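Local atomic coordinates of surface-associated protein CshA (PDB entry 5L2D), a protein that binds host fibronectin through a catch-clamp mechanism as a cell-wall-attached adhesin on the surface of Streptococcus gordonii. Residues A[62-67]-A[137-142]. Numbering follows the deposited sequence.
Sequences LKPFNS and AVNWGI
Leaving strand 53-61, the backbone of Leu62 to Asn66 passes along the first residues of strand 138-150 with the two end-to-end directions 131° apart, and the CA atoms of Pro64 and Gly141 come within 4.3 Å. Here the loop diverges from the antiparallel pair formed by strands 53-61 and 138-150, within non-repetitive domain 2 of the adhesin, and makes no regular ladder bonds: the peptides of Lys63 and Gly141 lie close but are poorly aligned, and a weak CA-H...O contact joins Leu62 CA to Gly141 O (3.4 Å). Gly141 has no side chain, and the backbone of Lys63 and Pro64 passes directly over it.

At one end, Leu62 and Ile142 lie side by side and point the same way. CG1 of Ile142, anti to its backbone N, takes the methyl CD2 of Leu62 alongside it. Further along, Pro64 CB lies against the amide of Asn139, 3.6 Å from its OD1. Beyond Pro64 a 3-10 turn spans residues 65-67, where Pro64 O accepts from both Ser67 N and Ser67 OG. The second subunit pairs with 138-142 in an antiparallel ladder, continuing the sheet across the interface. Tyr230 OH of the same chain as the two segments makes weak hydrogen bonds to OD1 of both Asn66 and Asn139. The buried amides of these two asparagines are turned 29° from each other; Asn139 ND2 donates to Asn66 OD1 at 2.9 Å, in a bent bond (144° at the hydrogen) whose donor sits above the carbonyl plane.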
ATOM      1  N   LEU A  62      -4.245  -9.904  -4.780  1.00 62.66           N
ATOM      2  CA  LEU A  62      -4.982  -8.651  -4.940  1.00 59.85           C
ATOM      3  C   LEU A  62      -6.203  -8.602  -4.006  1.00 58.16           C
ATOM      4  O   LEU A  62      -7.310  -8.875  -4.422  1.00 60.43           O
ATOM      5  CB  LEU A  62      -5.417  -8.485  -6.397  1.00 51.65           C
ATOM      6  CG  LEU A  62      -4.284  -8.222  -7.383  1.00 54.41           C
ATOM      7  CD1 LEU A  62      -4.736  -8.389  -8.835  1.00 55.02           C
ATOM      8  CD2 LEU A  62      -3.709  -6.834  -7.186  1.00 51.06           C
ATOM      9  N   LYS A  63      -5.997  -8.272  -2.742  1.00 59.04           N
ATOM     10  CA  LYS A  63      -7.102  -8.103  -1.837  1.00 57.05           C
ATOM     11  C   LYS A  63      -6.847  -6.900  -0.962  1.00 59.47           C
ATOM     12  O   LYS A  63      -5.694  -6.496  -0.775  1.00 57.19           O
ATOM     13  CB  LYS A  63      -7.251  -9.318  -0.953  1.00 64.84           C
ATOM     14  CG  LYS A  63      -7.661 -10.602  -1.645  1.00 68.43           C
ATOM     15  CD  LYS A  63      -7.773 -11.709  -0.589  1.00 75.39           C
ATOM     16  CE  LYS A  63      -8.462 -12.968  -1.121  1.00 81.55           C
ATOM     17  NZ  LYS A  63      -9.837 -12.709  -1.649  1.00 78.03           N
ATOM     18  N   PRO A  64      -7.926  -6.323  -0.414  1.00 65.39           N
ATOM     19  CA  PRO A  64      -7.875  -5.167   0.464  1.00 66.22           C
ATOM     20  C   PRO A  64      -7.567  -5.510   1.893  1.00 61.94           C
ATOM     21  O   PRO A  64      -7.693  -6.667   2.280  1.00 65.30           O
ATOM     22  CB  PRO A  64      -9.299  -4.646   0.401  1.00 67.91           C
ATOM     23  CG  PRO A  64     -10.113  -5.881   0.244  1.00 67.61           C
ATOM     24  CD  PRO A  64      -9.321  -6.621  -0.790  1.00 71.47           C
ATOM     25  N   PHE A  65      -7.260  -4.465   2.660  1.00 56.00           N
ATOM     26  CA  PHE A  65      -6.784  -4.573   4.028  1.00 51.82           C
ATOM     27  C   PHE A  65      -7.708  -5.281   4.950  1.00 56.51           C
ATOM     28  O   PHE A  65      -7.245  -5.967   5.877  1.00 61.09           O
ATOM     29  CB  PHE A  65      -6.560  -3.219   4.622  1.00 50.14           C
ATOM     30  CG  PHE A  65      -5.778  -3.232   5.902  1.00 51.43           C
ATOM     31  CD1 PHE A  65      -4.468  -3.591   5.915  1.00 49.12           C
ATOM     32  CD2 PHE A  65      -6.343  -2.810   7.092  1.00 57.52           C
ATOM     33  CE1 PHE A  65      -3.717  -3.533   7.078  1.00 45.03           C
ATOM     34  CE2 PHE A  65      -5.601  -2.758   8.272  1.00 51.43           C
ATOM     35  CZ  PHE A  65      -4.276  -3.125   8.260  1.00 48.24           C
ATOM     36  N   ASN A  66      -9.008  -5.124   4.737  1.00 56.46           N
ATOM     37  CA  ASN A  66      -9.966  -5.775   5.643  1.00 60.00           C
ATOM     38  C   ASN A  66     -10.012  -7.318   5.523  1.00 63.64           C
ATOM     39  O   ASN A  66     -10.831  -7.983   6.206  1.00 65.25           O
ATOM     40  CB  ASN A  66     -11.361  -5.166   5.518  1.00 58.83           C
ATOM     41  CG  ASN A  66     -11.828  -5.053   4.093  1.00 60.39           C
ATOM     42  OD1 ASN A  66     -11.071  -4.642   3.236  1.00 65.50           O
ATOM     43  ND2 ASN A  66     -13.086  -5.382   3.837  1.00 61.22           N
ATOM     44  N   SER A  67      -9.130  -7.875   4.679  1.00 57.37           N
ATOM     45  CA  SER A  67      -8.998  -9.317   4.512  1.00 54.49           C
ATOM     46  C   SER A  67      -7.770  -9.853   5.185  1.00 55.82           C
ATOM     47  O   SER A  67      -7.579 -11.056   5.175  1.00 59.53           O
ATOM     48  CB  SER A  67      -8.916  -9.683   3.040  1.00 58.52           C
ATOM     49  OG  SER A  67      -7.626  -9.409   2.546  1.00 57.57           O
ATOM     50  N   ALA A 137     -12.225   6.173  -5.131  1.00 78.05           N
ATOM     51  CA  ALA A 137     -13.183   5.547  -4.196  1.00 76.94           C
ATOM     52  C   ALA A 137     -13.137   4.023  -4.203  1.00 82.74           C
ATOM     53  O   ALA A 137     -14.159   3.333  -4.399  1.00 77.11           O
ATOM     54  CB  ALA A 137     -14.588   6.040  -4.467  1.00 73.74           C
ATOM     55  N   VAL A 138     -11.932   3.519  -3.936  1.00 84.48           N
ATOM     56  CA  VAL A 138     -11.653   2.083  -3.906  1.00 75.87           C
ATOM     57  C   VAL A 138     -10.945   1.701  -2.608  1.00 69.63           C
ATOM     58  O   VAL A 138     -10.161   2.463  -2.055  1.00 66.92           O
ATOM     59  CB  VAL A 138     -10.799   1.649  -5.105  1.00 72.90           C
ATOM     60  CG1 VAL A 138     -11.673   1.343  -6.300  1.00 71.31           C
ATOM     61  CG2 VAL A 138      -9.806   2.753  -5.455  1.00 82.18           C
ATOM     62  N   ASN A 139     -11.299   0.529  -2.107  1.00 67.48           N
ATOM     63  CA  ASN A 139     -10.594  -0.133  -1.043  1.00 64.05           C
ATOM     64  C   ASN A 139      -9.909  -1.283  -1.753  1.00 64.53           C
ATOM     65  O   ASN A 139     -10.572  -2.272  -2.134  1.00 59.25           O
ATOM     66  CB  ASN A 139     -11.579  -0.656  -0.002  1.00 59.53           C
ATOM     67  CG  ASN A 139     -10.901  -1.392   1.116  1.00 65.61           C
ATOM     68  OD1 ASN A 139      -9.686  -1.238   1.394  1.00 77.48           O
ATOM     69  ND2 ASN A 139     -11.670  -2.219   1.765  1.00 62.78           N
ATOM     70  N   TRP A 140      -8.605  -1.138  -1.990  1.00 64.49           N
ATOM     71  CA  TRP A 140      -7.826  -2.215  -2.614  1.00 61.65           C
ATOM     72  C   TRP A 140      -6.582  -2.563  -1.823  1.00 59.12           C
ATOM     73  O   TRP A 140      -6.315  -2.021  -0.733  1.00 62.70           O
ATOM     74  CB  TRP A 140      -7.494  -1.897  -4.072  1.00 57.08           C
ATOM     75  CG  TRP A 140      -6.633  -0.684  -4.273  1.00 60.38           C
ATOM     76  CD1 TRP A 140      -7.005   0.608  -4.109  1.00 65.34           C
ATOM     77  CD2 TRP A 140      -5.271  -0.651  -4.720  1.00 59.75           C
ATOM     78  NE1 TRP A 140      -5.961   1.454  -4.409  1.00 63.47           N
ATOM     79  CE2 TRP A 140      -4.890   0.706  -4.801  1.00 58.81           C
ATOM     80  CE3 TRP A 140      -4.331  -1.641  -5.060  1.00 61.18           C
ATOM     81  CZ2 TRP A 140      -3.620   1.104  -5.195  1.00 60.21           C
ATOM     82  CZ3 TRP A 140      -3.055  -1.248  -5.469  1.00 58.25           C
ATOM     83  CH2 TRP A 140      -2.714   0.116  -5.528  1.00 66.10           C
ATOM     84  N   GLY A 141      -5.891  -3.563  -2.348  1.00 62.34           N
ATOM     85  CA  GLY A 141      -4.561  -3.929  -1.893  1.00 64.27           C
ATOM     86  C   GLY A 141      -3.848  -4.921  -2.802  1.00 60.58           C
ATOM     87  O   GLY A 141      -4.467  -5.607  -3.612  1.00 59.14           O
ATOM     88  N   ILE A 142      -2.530  -4.963  -2.650  1.00 58.77           N
ATOM     89  CA  ILE A 142      -1.675  -5.809  -3.444  1.00 60.70           C
ATOM     90  C   ILE A 142      -0.498  -6.398  -2.597  1.00 60.56           C
ATOM     91  O   ILE A 142       0.036  -5.738  -1.705  1.00 49.86           O
ATOM     92  CB  ILE A 142      -1.171  -5.021  -4.674  1.00 56.22           C
ATOM     93  CG1 ILE A 142      -0.645  -5.957  -5.752  1.00 61.74           C
ATOM     94  CG2 ILE A 142      -0.047  -4.080  -4.295  1.00 58.02           C
ATOM     95  CD1 ILE A 142      -0.188  -5.237  -7.012  1.00 62.96           C
TER